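Local coordinates for abietadiene synthase, chloroplastic (Abies grandis, PDB 3S9V), which is a chloroplast enzyme of the terpene synthase family, folded mainly as alpha-helices, at residues N42-M47 and W275-V280; Y49-P54 and L255-N260; Y266-F271 and Y453-I458. All coordinates share one frame; numbering follows the deposited sequence.

Contact 1: residues N42-M47 and W275-V280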
loop_
_atom_site.group_PDB
_atom_site.type_symbol
_atom_site.label_atom_id
_atom_site.label_comp_id
_atom_site.label_asym_id
_atom_site.label_seq_id
_atom_site.Cartn_x
_atom_site.Cartn_y
_atom_site.Cartn_z
ATOM N N ASN A 42 -6.576 -3.756 -21.076
ATOM C CA ASN A 42 -7.961 -3.712 -21.528
ATOM C C ASN A 42 -8.879 -3.593 -20.311
ATOM O O ASN A 42 -9.881 -2.886 -20.357
ATOM C CB ASN A 42 -8.319 -4.964 -22.337
ATOM C CG ASN A 42 -9.685 -4.858 -23.007
ATOM O OD1 ASN A 42 -9.896 -4.015 -23.884
ATOM N ND2 ASN A 42 -10.620 -5.710 -22.592
ATOM N N MET A 43 -8.546 -4.294 -19.228
ATOM C CA MET A 43 -9.352 -4.203 -18.016
ATOM C C MET A 43 -9.448 -2.741 -17.596
ATOM O O MET A 43 -10.542 -2.225 -17.358
ATOM C CB MET A 43 -8.730 -5.009 -16.878
ATOM C CG MET A 43 -9.245 -6.438 -16.753
ATOM S SD MET A 43 -8.351 -7.368 -15.481
ATOM C CE MET A 43 -8.771 -6.463 -14.065
ATOM N N PHE A 44 -8.303 -2.068 -17.512
ATOM C CA PHE A 44 -8.309 -0.663 -17.120
ATOM C C PHE A 44 -9.145 0.203 -18.063
ATOM O O PHE A 44 -9.869 1.096 -17.614
ATOM C CB PHE A 44 -6.884 -0.104 -17.051
ATOM C CG PHE A 44 -6.193 -0.366 -15.743
ATOM C CD1 PHE A 44 -5.539 -1.572 -15.512
ATOM C CD2 PHE A 44 -6.209 0.591 -14.737
ATOM C CE1 PHE A 44 -4.907 -1.826 -14.294
ATOM C CE2 PHE A 44 -5.584 0.357 -13.515
ATOM C CZ PHE A 44 -4.928 -0.859 -13.292
ATOM N N ARG A 45 -9.044 -0.055 -19.365
ATOM C CA ARG A 45 -9.796 0.717 -20.351
ATOM C C ARG A 45 -11.293 0.440 -20.273
ATOM O O ARG A 45 -12.102 1.269 -20.678
ATOM C CB ARG A 45 -9.287 0.418 -21.763
ATOM C CG ARG A 45 -7.828 0.799 -21.978
ATOM C CD ARG A 45 -7.444 0.691 -23.443
ATOM N NE ARG A 45 -8.270 1.574 -24.266
ATOM C CZ ARG A 45 -8.169 1.691 -25.587
ATOM N NH1 ARG A 45 -7.269 0.981 -26.258
ATOM N NH2 ARG A 45 -8.972 2.523 -26.238
ATOM N N CYS A 46 -11.655 -0.725 -19.748
ATOM C CA CYS A 46 -13.058 -1.106 -19.608
ATOM C C CYS A 46 -13.707 -0.540 -18.346
ATOM O O CYS A 46 -14.930 -0.439 -18.268
ATOM C CB CYS A 46 -13.200 -2.630 -19.582
ATOM S SG CYS A 46 -13.041 -3.433 -21.178
ATOM N N MET A 47 -12.897 -0.191 -17.352
ATOM C CA MET A 47 -13.442 0.345 -16.111
ATOM C C MET A 47 -14.450 1.465 -16.326
ATOM O O MET A 47 -14.175 2.443 -17.024
ATOM C CB MET A 47 -12.313 0.825 -15.203
ATOM C CG MET A 47 -11.770 -0.275 -14.308
ATOM S SD MET A 47 -10.207 0.122 -13.557
ATOM C CE MET A 47 -9.387 -1.465 -13.669
ATOM N N TRP A 275 -8.477 0.495 -5.933
ATOM C CA TRP A 275 -8.012 -0.827 -5.543
ATOM C C TRP A 275 -7.241 -1.526 -6.674
ATOM O O TRP A 275 -6.284 -2.258 -6.429
ATOM C CB TRP A 275 -9.202 -1.676 -5.083
ATOM C CG TRP A 275 -9.369 -1.711 -3.596
ATOM C CD1 TRP A 275 -9.178 -2.787 -2.784
ATOM C CD2 TRP A 275 -9.702 -0.612 -2.731
ATOM N NE1 TRP A 275 -9.362 -2.433 -1.469
ATOM C CE2 TRP A 275 -9.683 -1.104 -1.407
ATOM C CE3 TRP A 275 -10.009 0.737 -2.946
ATOM C CZ2 TRP A 275 -9.959 -0.294 -0.299
ATOM C CZ3 TRP A 275 -10.286 1.548 -1.841
ATOM C CH2 TRP A 275 -10.258 1.026 -0.534
ATOM N N ALA A 276 -7.648 -1.291 -7.913
ATOM C CA ALA A 276 -6.959 -1.899 -9.045
ATOM C C ALA A 276 -5.546 -1.337 -9.127
ATOM O O ALA A 276 -4.574 -2.080 -9.324
ATOM C CB ALA A 276 -7.719 -1.609 -10.339
ATOM N N VAL A 277 -5.442 -0.018 -8.971
ATOM C CA VAL A 277 -4.157 0.677 -9.022
ATOM C C VAL A 277 -3.243 0.258 -7.877
ATOM O O VAL A 277 -2.043 0.035 -8.067
ATOM C CB VAL A 277 -4.355 2.213 -8.947
ATOM C CG1 VAL A 277 -3.028 2.912 -8.633
ATOM C CG2 VAL A 277 -4.930 2.727 -10.260
ATOM N N ASP A 278 -3.814 0.166 -6.683
ATOM C CA ASP A 278 -3.050 -0.209 -5.497
ATOM C C ASP A 278 -2.576 -1.650 -5.651
ATOM O O ASP A 278 -1.466 -1.990 -5.257
ATOM C CB ASP A 278 -3.917 -0.058 -4.236
ATOM C CG ASP A 278 -3.128 -0.266 -2.956
ATOM O OD1 ASP A 278 -2.089 0.404 -2.779
ATOM O OD2 ASP A 278 -3.547 -1.091 -2.121
ATOM N N THR A 279 -3.419 -2.483 -6.247
ATOM C CA THR A 279 -3.090 -3.888 -6.461
ATOM C C THR A 279 -1.883 -4.069 -7.368
ATOM O O THR A 279 -0.961 -4.801 -7.026
ATOM C CB THR A 279 -4.285 -4.653 -7.072
ATOM O OG1 THR A 279 -5.387 -4.596 -6.163
ATOM C CG2 THR A 279 -3.926 -6.115 -7.324
ATOM N N VAL A 280 -1.889 -3.411 -8.526
ATOM C CA VAL A 280 -0.766 -3.533 -9.457
ATOM C C VAL A 280 0.503 -2.857 -8.918
ATOM O O VAL A 280 1.623 -3.251 -9.269
ATOM C CB VAL A 280 -1.113 -2.955 -10.846
ATOM C CG1 VAL A 280 -2.250 -3.745 -11.465
ATOM C CG2 VAL A 280 -1.485 -1.492 -10.733
#
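F44 reaches across from helix 29-46 to A276, V277 and V280 on helix 269-282. The two helices run antiparallel here, at 160° between the N-to-C directions of segments 42-46 and 275-280. The axes of these short segments come no closer than 12.0 Å, and side chains bridge the separation.

The contact is apolar, with no hydrogen bond between the segments. The F44 ring meets both valines with its edge. F44 CE2 lies 4.1 Å from V277 CG2, and F44 CE1 lies 4.3 Å from V280 CG1. F44 and V277 cross at about a right angle. F44 CZ approaches A276 CB obliquely at 4.1 Å. M47 comes from just past the end of its helix. Its chain bends at chi3 (-141°), bringing M47 CE to 3.7 Å from A276 CB. The same methyl sits over one face of the F44 ring, toward the rim, so M47 touches both sides of the contact.

T279 and D278 find their polar partners within the segment or beyond it. T279 OG1 donates to W275 O at 2.5 Å, while T279 N reaches that oxygen from the other face of the carbonyl plane. D278 forms salt bridges with R328 and R371.

Further helices close in on the pair. Y463 of helix 461-491 touches M43, A276, T279 and V280. I293 of helix 290-301 packs on both valines. Helix 269-282 belongs to the mainly helical N-terminal family domain of terpene synthases, of the six-hairpin clan, and helix 29-46 packs antiparallel against it.

Contact 2: residues Y49-P54 and L255-N260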
loop_
_atom_site.group_PDB
_atom_site.type_symbol
_atom_site.label_atom_id
_atom_site.label_comp_id
_atom_site.label_asym_id
_atom_site.label_seq_id
_atom_site.Cartn_x
_atom_site.Cartn_y
_atom_site.Cartn_z
ATOM N N TYR A 49 -18.500 2.137 -14.220
ATOM C CA TYR A 49 -19.103 2.332 -12.909
ATOM C C TYR A 49 -18.817 1.159 -11.982
ATOM O O TYR A 49 -19.171 1.186 -10.801
ATOM C CB TYR A 49 -20.608 2.562 -13.028
ATOM C CG TYR A 49 -20.939 3.940 -13.551
ATOM C CD1 TYR A 49 -21.542 4.108 -14.796
ATOM C CD2 TYR A 49 -20.645 5.082 -12.794
ATOM C CE1 TYR A 49 -21.849 5.375 -15.279
ATOM C CE2 TYR A 49 -20.947 6.357 -13.268
ATOM C CZ TYR A 49 -21.551 6.495 -14.512
ATOM O OH TYR A 49 -21.854 7.748 -14.997
ATOM N N GLY A 50 -18.177 0.126 -12.523
ATOM C CA GLY A 50 -17.825 -1.012 -11.699
ATOM C C GLY A 50 -18.276 -2.374 -12.180
ATOM O O GLY A 50 -19.397 -2.545 -12.658
ATOM N N GLU A 51 -17.388 -3.351 -12.043
ATOM C CA GLU A 51 -17.692 -4.717 -12.430
ATOM C C GLU A 51 -17.883 -5.556 -11.178
ATOM O O GLU A 51 -17.027 -5.577 -10.293
ATOM C CB GLU A 51 -16.561 -5.302 -13.276
ATOM C CG GLU A 51 -16.529 -4.762 -14.690
ATOM C CD GLU A 51 -17.849 -4.965 -15.407
ATOM O OE1 GLU A 51 -18.370 -6.104 -15.379
ATOM O OE2 GLU A 51 -18.360 -3.988 -15.998
ATOM N N THR A 52 -19.013 -6.243 -11.104
ATOM C CA THR A 52 -19.304 -7.081 -9.956
ATOM C C THR A 52 -20.346 -8.122 -10.335
ATOM O O THR A 52 -20.885 -8.112 -11.441
ATOM C CB THR A 52 -19.813 -6.231 -8.761
ATOM O OG1 THR A 52 -20.019 -7.075 -7.623
ATOM C CG2 THR A 52 -21.115 -5.546 -9.108
ATOM N N ASN A 53 -20.625 -9.020 -9.405
ATOM C CA ASN A 53 -21.575 -10.092 -9.635
ATOM C C ASN A 53 -23.001 -9.696 -9.244
ATOM O O ASN A 53 -23.222 -8.700 -8.550
ATOM C CB ASN A 53 -21.144 -11.317 -8.828
ATOM C CG ASN A 53 -21.180 -11.066 -7.331
ATOM O OD1 ASN A 53 -20.764 -10.008 -6.856
ATOM N ND2 ASN A 53 -21.667 -12.042 -6.579
ATOM N N PRO A 54 -23.989 -10.477 -9.699
ATOM C CA PRO A 54 -25.381 -10.185 -9.371
ATOM C C PRO A 54 -25.660 -10.515 -7.914
ATOM O O PRO A 54 -25.012 -11.384 -7.330
ATOM C CB PRO A 54 -26.154 -11.087 -10.327
ATOM C CG PRO A 54 -25.259 -12.241 -10.510
ATOM C CD PRO A 54 -23.901 -11.609 -10.642
ATOM N N LEU A 255 -29.919 -1.052 -13.788
ATOM C CA LEU A 255 -30.328 -2.030 -14.790
ATOM C C LEU A 255 -29.793 -1.701 -16.180
ATOM O O LEU A 255 -29.747 -2.571 -17.056
ATOM C CB LEU A 255 -31.852 -2.151 -14.830
ATOM C CG LEU A 255 -32.418 -2.929 -13.644
ATOM C CD1 LEU A 255 -33.924 -2.833 -13.621
ATOM C CD2 LEU A 255 -31.967 -4.381 -13.746
ATOM N N LYS A 256 -29.390 -0.452 -16.385
ATOM C CA LYS A 256 -28.838 -0.058 -17.671
ATOM C C LYS A 256 -27.507 -0.786 -17.819
ATOM O O LYS A 256 -27.148 -1.242 -18.907
ATOM C CB LYS A 256 -28.619 1.457 -17.724
ATOM C CG LYS A 256 -27.939 1.941 -19.002
ATOM C CD LYS A 256 -27.911 3.460 -19.095
ATOM C CE LYS A 256 -27.115 4.087 -17.956
ATOM N NZ LYS A 256 -25.665 3.740 -17.997
ATOM N N LYS A 257 -26.796 -0.912 -16.702
ATOM C CA LYS A 257 -25.502 -1.581 -16.668
ATOM C C LYS A 257 -25.624 -3.114 -16.644
ATOM O O LYS A 257 -24.934 -3.808 -17.394
ATOM C CB LYS A 257 -24.713 -1.110 -15.434
ATOM C CG LYS A 257 -23.185 -1.332 -15.481
ATOM C CD LYS A 257 -22.798 -2.799 -15.603
ATOM C CE LYS A 257 -21.287 -2.995 -15.512
ATOM N NZ LYS A 257 -20.540 -2.253 -16.568
ATOM N N PHE A 258 -26.510 -3.646 -15.805
ATOM C CA PHE A 258 -26.634 -5.098 -15.696
ATOM C C PHE A 258 -27.790 -5.792 -16.412
ATOM O O PHE A 258 -27.927 -7.009 -16.320
ATOM C CB PHE A 258 -26.638 -5.493 -14.222
ATOM C CG PHE A 258 -25.469 -4.955 -13.458
ATOM C CD1 PHE A 258 -25.587 -3.797 -12.706
ATOM C CD2 PHE A 258 -24.237 -5.599 -13.508
ATOM C CE1 PHE A 258 -24.495 -3.282 -12.008
ATOM C CE2 PHE A 258 -23.141 -5.095 -12.818
ATOM C CZ PHE A 258 -23.271 -3.932 -12.064
ATOM N N GLY A 259 -28.631 -5.030 -17.105
ATOM C CA GLY A 259 -29.731 -5.629 -17.839
ATOM C C GLY A 259 -30.892 -6.307 -17.122
ATOM O O GLY A 259 -32.012 -5.785 -17.136
ATOM N N ASN A 260 -30.654 -7.461 -16.500
ATOM C CA ASN A 260 -31.740 -8.189 -15.844
ATOM C C ASN A 260 -31.538 -8.507 -14.361
ATOM O O ASN A 260 -32.262 -9.323 -13.796
ATOM C CB ASN A 260 -32.012 -9.482 -16.612
ATOM C CG ASN A 260 -30.811 -10.414 -16.629
ATOM O OD1 ASN A 260 -29.701 -10.020 -16.256
ATOM N ND2 ASN A 260 -31.026 -11.657 -17.065
#
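K257 and F258 make a surface contact of salt bridge and ring packing with G50, E51 and T52. It joins the C-terminal end of helix 245-258 to the loop between helices 29-46 and 56-62, in a mainly helical terpene synthase fold. Helical geometry stops at G259, whose phi is positive (67°).

Two bends, at chi2 and chi4, shape the K257 chain. K257 CE passes 3.5 Å from G50 O, and K257 CD lies 3.6 Å above the centre of the F258 ring. That ring therefore has the aliphatic part of its neighbour over one face. G50 O itself takes a hydrogen bond from Y266 OH.

T52 meets the same ring. Its methyl CG2 stands between the backbone N and the carbonyl carbon, 4.0 Å from F258 CZ, and approaches the ring obliquely. T52 OG1 turns to M454 O, its hydrogen-bond partner.

E51 starts away from the helix, but its chain folds back at chi2 (-56°). The E51 and K257 side chains cross at about a right angle. K257 NZ meets E51 OE2 at 2.8 Å, nearly along the C-O axis of that oxygen.

Contact 3: residues Y266-F271 and Y453-I458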
loop_
_atom_site.group_PDB
_atom_site.type_symbol
_atom_site.label_atom_id
_atom_site.label_comp_id
_atom_site.label_asym_id
_atom_site.label_seq_id
_atom_site.Cartn_x
_atom_site.Cartn_y
_atom_site.Cartn_z
ATOM N N TYR A 266 -24.161 0.015 -5.789
ATOM C CA TYR A 266 -23.649 0.574 -7.030
ATOM C C TYR A 266 -23.849 2.084 -6.987
ATOM O O TYR A 266 -24.739 2.575 -6.294
ATOM C CB TYR A 266 -24.424 -0.018 -8.218
ATOM C CG TYR A 266 -23.602 -0.231 -9.468
ATOM C CD1 TYR A 266 -22.530 -1.127 -9.478
ATOM C CD2 TYR A 266 -23.875 0.482 -10.636
ATOM C CE1 TYR A 266 -21.741 -1.303 -10.625
ATOM C CE2 TYR A 266 -23.094 0.312 -11.791
ATOM C CZ TYR A 266 -22.031 -0.580 -11.772
ATOM O OH TYR A 266 -21.269 -0.747 -12.900
ATOM N N PRO A 267 -22.995 2.843 -7.695
ATOM C CA PRO A 267 -21.882 2.315 -8.495
ATOM C C PRO A 267 -20.659 2.017 -7.616
ATOM O O PRO A 267 -20.712 2.171 -6.389
ATOM C CB PRO A 267 -21.633 3.429 -9.515
ATOM C CG PRO A 267 -21.983 4.675 -8.741
ATOM C CD PRO A 267 -23.239 4.271 -7.997
ATOM N N LEU A 268 -19.559 1.601 -8.239
ATOM C CA LEU A 268 -18.346 1.266 -7.493
ATOM C C LEU A 268 -17.090 1.821 -8.163
ATOM O O LEU A 268 -15.992 1.295 -7.979
ATOM C CB LEU A 268 -18.238 -0.259 -7.378
ATOM C CG LEU A 268 -19.418 -0.963 -6.693
ATOM C CD1 LEU A 268 -19.256 -2.471 -6.803
ATOM C CD2 LEU A 268 -19.493 -0.540 -5.225
ATOM N N ASP A 269 -17.267 2.899 -8.922
ATOM C CA ASP A 269 -16.193 3.523 -9.685
ATOM C C ASP A 269 -14.929 3.989 -8.962
ATOM O O ASP A 269 -13.837 3.871 -9.511
ATOM C CB ASP A 269 -16.758 4.681 -10.518
ATOM C CG ASP A 269 -17.518 5.700 -9.678
ATOM O OD1 ASP A 269 -17.612 6.870 -10.111
ATOM O OD2 ASP A 269 -18.032 5.337 -8.600
ATOM N N LEU A 270 -15.054 4.520 -7.752
ATOM C CA LEU A 270 -13.864 4.983 -7.034
ATOM C C LEU A 270 -13.178 3.810 -6.343
ATOM O O LEU A 270 -11.943 3.708 -6.301
ATOM C CB LEU A 270 -14.238 6.036 -5.991
ATOM C CG LEU A 270 -15.027 7.273 -6.430
ATOM C CD1 LEU A 270 -15.001 8.277 -5.292
ATOM C CD2 LEU A 270 -14.414 7.890 -7.684
ATOM N N PHE A 271 -13.994 2.930 -5.783
ATOM C CA PHE A 271 -13.483 1.756 -5.111
ATOM C C PHE A 271 -12.719 0.881 -6.122
ATOM O O PHE A 271 -11.585 0.470 -5.871
ATOM C CB PHE A 271 -14.660 1.001 -4.472
ATOM C CG PHE A 271 -14.326 -0.389 -4.006
ATOM C CD1 PHE A 271 -13.171 -0.641 -3.279
ATOM C CD2 PHE A 271 -15.190 -1.444 -4.277
ATOM C CE1 PHE A 271 -12.877 -1.922 -2.829
ATOM C CE2 PHE A 271 -14.905 -2.733 -3.831
ATOM C CZ PHE A 271 -13.746 -2.973 -3.105
ATOM N N TYR A 453 -20.091 -10.584 -2.524
ATOM C CA TYR A 453 -19.917 -10.083 -3.880
ATOM C C TYR A 453 -18.477 -10.244 -4.350
ATOM O O TYR A 453 -17.579 -10.508 -3.547
ATOM C CB TYR A 453 -20.390 -8.622 -3.982
ATOM C CG TYR A 453 -19.591 -7.611 -3.188
ATOM C CD1 TYR A 453 -18.678 -6.779 -3.821
ATOM C CD2 TYR A 453 -19.771 -7.461 -1.814
ATOM C CE1 TYR A 453 -17.967 -5.819 -3.113
ATOM C CE2 TYR A 453 -19.058 -6.492 -1.090
ATOM C CZ TYR A 453 -18.157 -5.672 -1.755
ATOM O OH TYR A 453 -17.446 -4.687 -1.090
ATOM N N MET A 454 -18.265 -10.109 -5.655
ATOM C CA MET A 454 -16.939 -10.285 -6.228
ATOM C C MET A 454 -16.525 -9.092 -7.073
ATOM O O MET A 454 -17.348 -8.500 -7.768
ATOM C CB MET A 454 -16.927 -11.547 -7.087
ATOM C CG MET A 454 -17.653 -12.726 -6.445
ATOM S SD MET A 454 -17.741 -14.175 -7.502
ATOM C CE MET A 454 -18.216 -13.448 -9.057
ATOM N N MET A 455 -15.245 -8.739 -7.015
ATOM C CA MET A 455 -14.751 -7.624 -7.797
ATOM C C MET A 455 -13.662 -8.120 -8.748
ATOM O O MET A 455 -12.479 -8.097 -8.416
ATOM C CB MET A 455 -14.211 -6.526 -6.877
ATOM C CG MET A 455 -14.714 -5.121 -7.227
ATOM S SD MET A 455 -16.448 -4.837 -6.822
ATOM C CE MET A 455 -16.324 -4.995 -5.227
ATOM N N PRO A 456 -14.065 -8.584 -9.946
ATOM C CA PRO A 456 -13.211 -9.115 -11.018
ATOM C C PRO A 456 -11.983 -8.273 -11.368
ATOM O O PRO A 456 -10.978 -8.807 -11.845
ATOM C CB PRO A 456 -14.175 -9.224 -12.200
ATOM C CG PRO A 456 -15.471 -9.536 -11.538
ATOM C CD PRO A 456 -15.478 -8.589 -10.369
ATOM N N TYR A 457 -12.053 -6.965 -11.135
ATOM C CA TYR A 457 -10.922 -6.105 -11.462
ATOM C C TYR A 457 -10.004 -5.779 -10.287
ATOM O O TYR A 457 -9.060 -5.001 -10.424
ATOM C CB TYR A 457 -11.410 -4.826 -12.157
ATOM C CG TYR A 457 -12.110 -5.102 -13.475
ATOM C CD1 TYR A 457 -12.095 -6.381 -14.043
ATOM C CD2 TYR A 457 -12.785 -4.094 -14.158
ATOM C CE1 TYR A 457 -12.735 -6.651 -15.260
ATOM C CE2 TYR A 457 -13.429 -4.351 -15.374
ATOM C CZ TYR A 457 -13.399 -5.631 -15.917
ATOM O OH TYR A 457 -14.030 -5.895 -17.114
ATOM N N ILE A 458 -10.271 -6.385 -9.137
ATOM C CA ILE A 458 -9.417 -6.191 -7.968
ATOM C C ILE A 458 -8.832 -7.552 -7.581
ATOM O O ILE A 458 -7.640 -7.665 -7.284
ATOM C CB ILE A 458 -10.188 -5.625 -6.764
ATOM C CG1 ILE A 458 -10.864 -4.304 -7.146
ATOM C CG2 ILE A 458 -9.222 -5.402 -5.606
ATOM C CD1 ILE A 458 -11.730 -3.713 -6.051
#
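L268 and F271 face M455 and I458 with their backbones well apart. The nearest CA pairs are L268 with M455, 9.6 Å apart, and F271 with I458, 9.4 Å apart. The motifs here are a CH-pi contact and a Met-aromatic contact, both on F271, at the start of a helix of the terpene synthase N-terminal family. L268 is the N-cap residue of helix 269-282, and a cis peptide bond precedes P267. The 453-458 segment leaves the short strand 452-453 and turns, with I458 N hydrogen-bonded to M455 O at 2.9 Å. Side chains fill the space in between.

F271 holds its ring anti to the backbone N (chi1 167°), which extends it toward the turn. M455 comes from the opposite direction, its chain bent at chi2 and chi3. M455 SD is 5.1 Å from the centroid of the F271 ring and oblique to it. The placement of the M455 methyl is doubtful, as it crowds neighbouring rings. The sulfur also touches L268, with M455 SD 3.7 Å from L268 CD1.

Y453 closes the flank more loosely. Its OH lies 4.2 Å from F271 CE2, and H265 meets the Y453 ring edge-to-face. W275, one turn on from F271, also packs its ring edge-to-face with F271. I458 O is hydrogen-bonded to Y441 OH. The I458 side chain crosses F271 at about a right angle, and I458 CD1 sits over the ring face, 4.0 Å from the centroid and 23° off the normal.

From the N terminus, helix 29-46 ends in contact 1, and the following loop at once enters contact 2. Contact 2 closes first, when helix 245-258 ends against 49-54. Contact 3 opens next, at 266-271, where helix 269-282 starts. Contact 1 then closes on the same helix, so contact 2 is nested inside its loop. Contact 3 closes last, at 453-458, and its loop crosses that of contact 1. Contacts 2 and 3 are in series. Contact 3 touches both others: W275 CB packs on I458 CD1, and Y49 O probably accepts a hydrogen bond from L268 N. The N-terminal helix and its loop are thus tied to helices 245-258 and 269-282 and to the approach to helix 461-491.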